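Local coordinates for protein sulfate adenylyltransferase (Allochromatium vinosum, PDB 4DNX) that catalyses the transfer of the adenylyl group of ATP to sulfate, giving adenosine 5'-phosphosulfate and diphosphate, at residues P141-P144 with G145-T148; T179-E182 with I183-I187. All blocks are in the same frame, centred on the assembly; numbering follows the deposited sequence. Where two conformers were deposited one is given.

Interaction 1. Residues P141-P144 with G145-T148; sequences PKHP and GVET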
loop_
_atom_site.group_PDB
_atom_site.type_symbol
_atom_site.label_atom_id
_atom_site.label_comp_id
_atom_site.label_asym_id
_atom_site.label_seq_id
_atom_site.Cartn_x
_atom_site.Cartn_y
_atom_site.Cartn_z
ATOM N N PRO A 141 -28.004 25.363 -8.819
ATOM C CA PRO A 141 -26.576 25.552 -9.123
ATOM C C PRO A 141 -25.687 25.901 -7.917
ATOM O O PRO A 141 -24.463 25.865 -8.046
ATOM C CB PRO A 141 -26.569 26.718 -10.122
ATOM C CG PRO A 141 -27.988 27.193 -10.247
ATOM C CD PRO A 141 -28.799 26.558 -9.173
ATOM N N LYS A 142 -26.272 26.228 -6.767
ATOM C CA LYS A 142 -25.516 26.380 -5.507
ATOM C C LYS A 142 -24.986 25.025 -4.969
ATOM O O LYS A 142 -24.167 24.986 -4.051
ATOM C CB LYS A 142 -26.363 27.073 -4.411
ATOM C CG LYS A 142 -26.651 28.606 -4.622
ATOM C CD LYS A 142 -27.720 29.150 -3.627
ATOM C CE LYS A 142 -29.145 28.870 -4.141
ATOM N NZ LYS A 142 -30.283 29.297 -3.261
ATOM N N HIS A 143 -25.470 23.918 -5.506
ATOM C CA HIS A 143 -25.060 22.628 -4.986
ATOM C C HIS A 143 -23.704 22.312 -5.643
ATOM O O HIS A 143 -23.581 22.342 -6.880
ATOM C CB HIS A 143 -26.132 21.598 -5.304
ATOM C CG HIS A 143 -25.849 20.234 -4.764
ATOM N ND1 HIS A 143 -24.746 19.493 -5.136
ATOM C CD2 HIS A 143 -26.556 19.466 -3.909
ATOM C CE1 HIS A 143 -24.775 18.324 -4.513
ATOM N NE2 HIS A 143 -25.884 18.274 -3.786
ATOM N N PRO A 144 -22.673 22.073 -4.842
ATOM C CA PRO A 144 -21.347 21.943 -5.446
ATOM C C PRO A 144 -21.201 20.710 -6.340
ATOM O O PRO A 144 -20.417 20.726 -7.278
ATOM C CB PRO A 144 -20.393 21.874 -4.236
ATOM C CG PRO A 144 -21.255 21.326 -3.112
ATOM C CD PRO A 144 -22.642 21.849 -3.373
ATOM N N GLY A 145 -21.966 19.654 -6.061
ATOM C CA GLY A 145 -21.881 18.443 -6.860
ATOM C C GLY A 145 -22.595 18.691 -8.198
ATOM O O GLY A 145 -22.145 18.226 -9.212
ATOM N N VAL A 146 -23.732 19.374 -8.161
ATOM C CA VAL A 146 -24.447 19.804 -9.373
ATOM C C VAL A 146 -23.500 20.631 -10.269
ATOM O O VAL A 146 -23.431 20.394 -11.506
ATOM C CB VAL A 146 -25.704 20.630 -8.993
ATOM C CG1 VAL A 146 -26.270 21.396 -10.192
ATOM C CG2 VAL A 146 -26.794 19.707 -8.389
ATOM N N GLU A 147 -22.791 21.574 -9.656
ATOM C CA GLU A 147 -21.945 22.519 -10.424
ATOM C C GLU A 147 -20.817 21.749 -11.116
ATOM O O GLU A 147 -20.590 21.930 -12.308
ATOM C CB GLU A 147 -21.375 23.617 -9.531
ATOM C CG GLU A 147 -20.573 24.693 -10.291
ATOM C CD GLU A 147 -19.937 25.708 -9.348
ATOM O OE1 GLU A 147 -20.367 26.882 -9.343
ATOM O OE2 GLU A 147 -19.014 25.328 -8.580
ATOM N N THR A 148 -20.133 20.873 -10.389
ATOM C CA THR A 148 -19.057 20.063 -10.976
ATOM C C THR A 148 -19.561 19.206 -12.118
ATOM O O THR A 148 -18.943 19.138 -13.190
ATOM C CB THR A 148 -18.380 19.172 -9.867
ATOM O OG1 THR A 148 -17.742 20.051 -8.928
ATOM C CG2 THR A 148 -17.366 18.163 -10.462
HETATM O O HOH W 1 -18.334 22.926 -7.525
#
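H143 ND1 accepts two backbone N-H groups at once. The bond from G145 N is the shorter, 2.9 Å to H143 ND1, but bent, with an N-H...N angle of 133°; its donor lies near the ring plane, at the edge. V146 N stands 3.2 Å from H143 ND1 and makes the straighter bond, 162°, although it sits well out of that plane. Two N-H donors on ND1 are consistent with a ring that carries its proton on NE2, the nitrogen bonded to Y305 OH.

With CG anti to the backbone N (chi1 -178°), the imidazole of H143 folds back over the start of the helix, where G145 CA lies at the ring edge, in its plane, 3.7 Å from H143 CE1. V146 crosses the histidine side chain at about a right angle and lays CG2 3.7 Å from H143 CB.

The helix ladder starts directly behind the cap: E147 N donates to H143 O at 3.0 Å, and T148 N bonds to P144 O. A water donates to both P144 O and E147 OE2, the latter at 2.7 Å, linking the exposed carboxylate to the first turn. Y304 and Y136 meet the H143 ring. The arrangement is a histidine N-cap, followed by proline at the first helical position, opening helix 144-149 of the PUA-like domain.

Interaction 2. Residues T179-E182 with I183-I187; sequences TAVE and IRHEI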
loop_
_atom_site.group_PDB
_atom_site.type_symbol
_atom_site.label_atom_id
_atom_site.label_comp_id
_atom_site.label_asym_id
_atom_site.label_seq_id
_atom_site.Cartn_x
_atom_site.Cartn_y
_atom_site.Cartn_z
ATOM N N THR A 179 -6.350 -0.645 -2.202
ATOM C CA THR A 179 -7.377 -1.109 -3.115
ATOM C C THR A 179 -8.415 -1.905 -2.348
ATOM O O THR A 179 -8.138 -2.402 -1.236
ATOM C CB THR A 179 -6.781 -2.027 -4.215
ATOM O OG1 THR A 179 -6.170 -3.186 -3.607
ATOM C CG2 THR A 179 -5.737 -1.236 -5.038
ATOM N N ALA A 180 -9.601 -2.062 -2.943
ATOM C CA ALA A 180 -10.625 -2.967 -2.345
ATOM C C ALA A 180 -10.065 -4.399 -2.317
ATOM O O ALA A 180 -10.373 -5.172 -1.400
ATOM C CB ALA A 180 -11.896 -2.964 -3.194
ATOM N N VAL A 181 -9.269 -4.755 -3.329
ATOM C CA VAL A 181 -8.656 -6.071 -3.428
ATOM C C VAL A 181 -7.787 -6.344 -2.170
ATOM O O VAL A 181 -7.910 -7.412 -1.529
ATOM C CB VAL A 181 -7.810 -6.195 -4.732
ATOM C CG1 VAL A 181 -6.960 -7.474 -4.717
ATOM C CG2 VAL A 181 -8.741 -6.095 -5.993
ATOM N N GLU A 182 -6.960 -5.371 -1.806
ATOM C CA GLU A 182 -6.018 -5.601 -0.684
ATOM C C GLU A 182 -6.749 -5.535 0.664
ATOM O O GLU A 182 -6.373 -6.296 1.584
ATOM C CB GLU A 182 -4.886 -4.580 -0.726
ATOM C CG GLU A 182 -3.769 -4.781 0.363
ATOM C CD GLU A 182 -3.120 -6.196 0.417
ATOM O OE1 GLU A 182 -3.197 -6.994 -0.555
ATOM O OE2 GLU A 182 -2.467 -6.495 1.457
ATOM N N ILE A 183 -7.757 -4.673 0.776
ATOM C CA ILE A 183 -8.554 -4.639 2.048
ATOM C C ILE A 183 -9.231 -6.005 2.246
ATOM O O ILE A 183 -9.168 -6.591 3.368
ATOM C CB ILE A 183 -9.549 -3.505 2.015
ATOM C CG1 ILE A 183 -8.787 -2.183 2.138
ATOM C CG2 ILE A 183 -10.544 -3.630 3.125
ATOM C CD1 ILE A 183 -9.666 -0.897 1.982
ATOM N N ARG A 184 -9.845 -6.561 1.171
ATOM C CA ARG A 184 -10.454 -7.914 1.252
ATOM C C ARG A 184 -9.426 -8.995 1.677
ATOM O O ARG A 184 -9.728 -9.839 2.539
ATOM C CB ARG A 184 -11.154 -8.246 -0.123
ATOM C CG ARG A 184 -12.009 -9.512 -0.270
ATOM C CD ARG A 184 -12.807 -9.358 -1.610
ATOM N NE ARG A 184 -14.112 -8.659 -1.448
ATOM C CZ ARG A 184 -15.235 -9.291 -1.100
ATOM N NH1 ARG A 184 -15.226 -10.619 -0.823
ATOM N NH2 ARG A 184 -16.368 -8.620 -0.944
ATOM N N HIS A 185 -8.209 -8.959 1.119
ATOM C CA HIS A 185 -7.161 -9.936 1.486
ATOM C C HIS A 185 -6.816 -9.828 2.963
ATOM O O HIS A 185 -6.734 -10.861 3.643
ATOM C CB HIS A 185 -5.890 -9.662 0.677
ATOM C CG HIS A 185 -5.976 -10.097 -0.752
ATOM N ND1 HIS A 185 -5.287 -9.455 -1.768
ATOM C CD2 HIS A 185 -6.694 -11.071 -1.348
ATOM C CE1 HIS A 185 -5.559 -10.043 -2.917
ATOM N NE2 HIS A 185 -6.393 -11.035 -2.692
ATOM N N GLU A 186 -6.603 -8.587 3.421
ATOM C CA GLU A 186 -6.241 -8.330 4.821
ATOM C C GLU A 186 -7.341 -8.713 5.820
ATOM O O GLU A 186 -7.031 -9.287 6.870
ATOM C CB GLU A 186 -5.813 -6.886 5.024
ATOM C CG GLU A 186 -5.518 -6.514 6.474
ATOM C CD GLU A 186 -4.580 -5.322 6.616
ATOM O OE1 GLU A 186 -4.137 -5.094 7.762
ATOM O OE2 GLU A 186 -4.283 -4.621 5.593
ATOM N N ILE A 187 -8.606 -8.411 5.508
ATOM C CA ILE A 187 -9.734 -8.878 6.370
ATOM C C ILE A 187 -9.673 -10.397 6.481
ATOM O O ILE A 187 -9.834 -10.992 7.575
ATOM C CB ILE A 187 -11.104 -8.434 5.806
ATOM C CG1 ILE A 187 -11.273 -6.924 6.031
ATOM C CG2 ILE A 187 -12.243 -9.242 6.459
ATOM C CD1 ILE A 187 -12.455 -6.288 5.262
#
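The ring of H185 touches both V181 and E182, one turn earlier on the helix. V181 CG1 lies 3.4 Å from H185 CE1, the two side chains running side by side in the same direction. V181 O sits over one face of the imidazole, 3.3 Å above its plane and offset toward the rim, while also accepting the helical bond from H185 N at 3.1 Å. At the ring edge, H185 ND1 donates a weak bond to E182 OE1, 3.4 Å long yet fairly straight at 160°; carboxylate and ring planes are 70° apart.

E182 brings this oxygen across through a bend at chi2 (54°) beyond a CG anti to its backbone N. Its OE2 forms a salt bridge with R178 of the second subunit, so the carboxylate is shared between its own helix and the dimer partner. An alanine in place of H185 would probably open a gap beside V181 CG1 and cost E182 OE1 its partner within the helix.

Further out, T179 OG1 caps the helix by accepting from E182 N at 2.9 Å, and this hydroxyl is also bonded to D175 of the second subunit. I183 packs CG1 3.4 Å from T179 O, which accepts from I183 N.

Helix 180-190 thus presents different sides to different neighbours: I183 meets strand 260-266 of the parallel sheet and M287 of helix 274-287, the guanidinium of R184 bonds to N286 O at the end of that helix, and E182 and H185 pack against the second subunit.

Both interactions are helix beginnings held by a side-chain N-cap, yet they occupy opposite sides of the chain's centre, about 33 Å apart between centres, and share no element. Interaction 1, in the PUA-like range, is partly buried: the buried H143 takes two backbone donors on an imidazole nitrogen, while P141 and E147 are exposed, with a water bridging E147 to the first turn. Interaction 2, in the ATP-sulfurylase range, is buried; a hydroxyl caps one donor there, and its histidine donates a weak bond to a glutamate one turn back. The second subunit supplies charged partners to 179-187, whereas no other chain of the assembly touches 141-148.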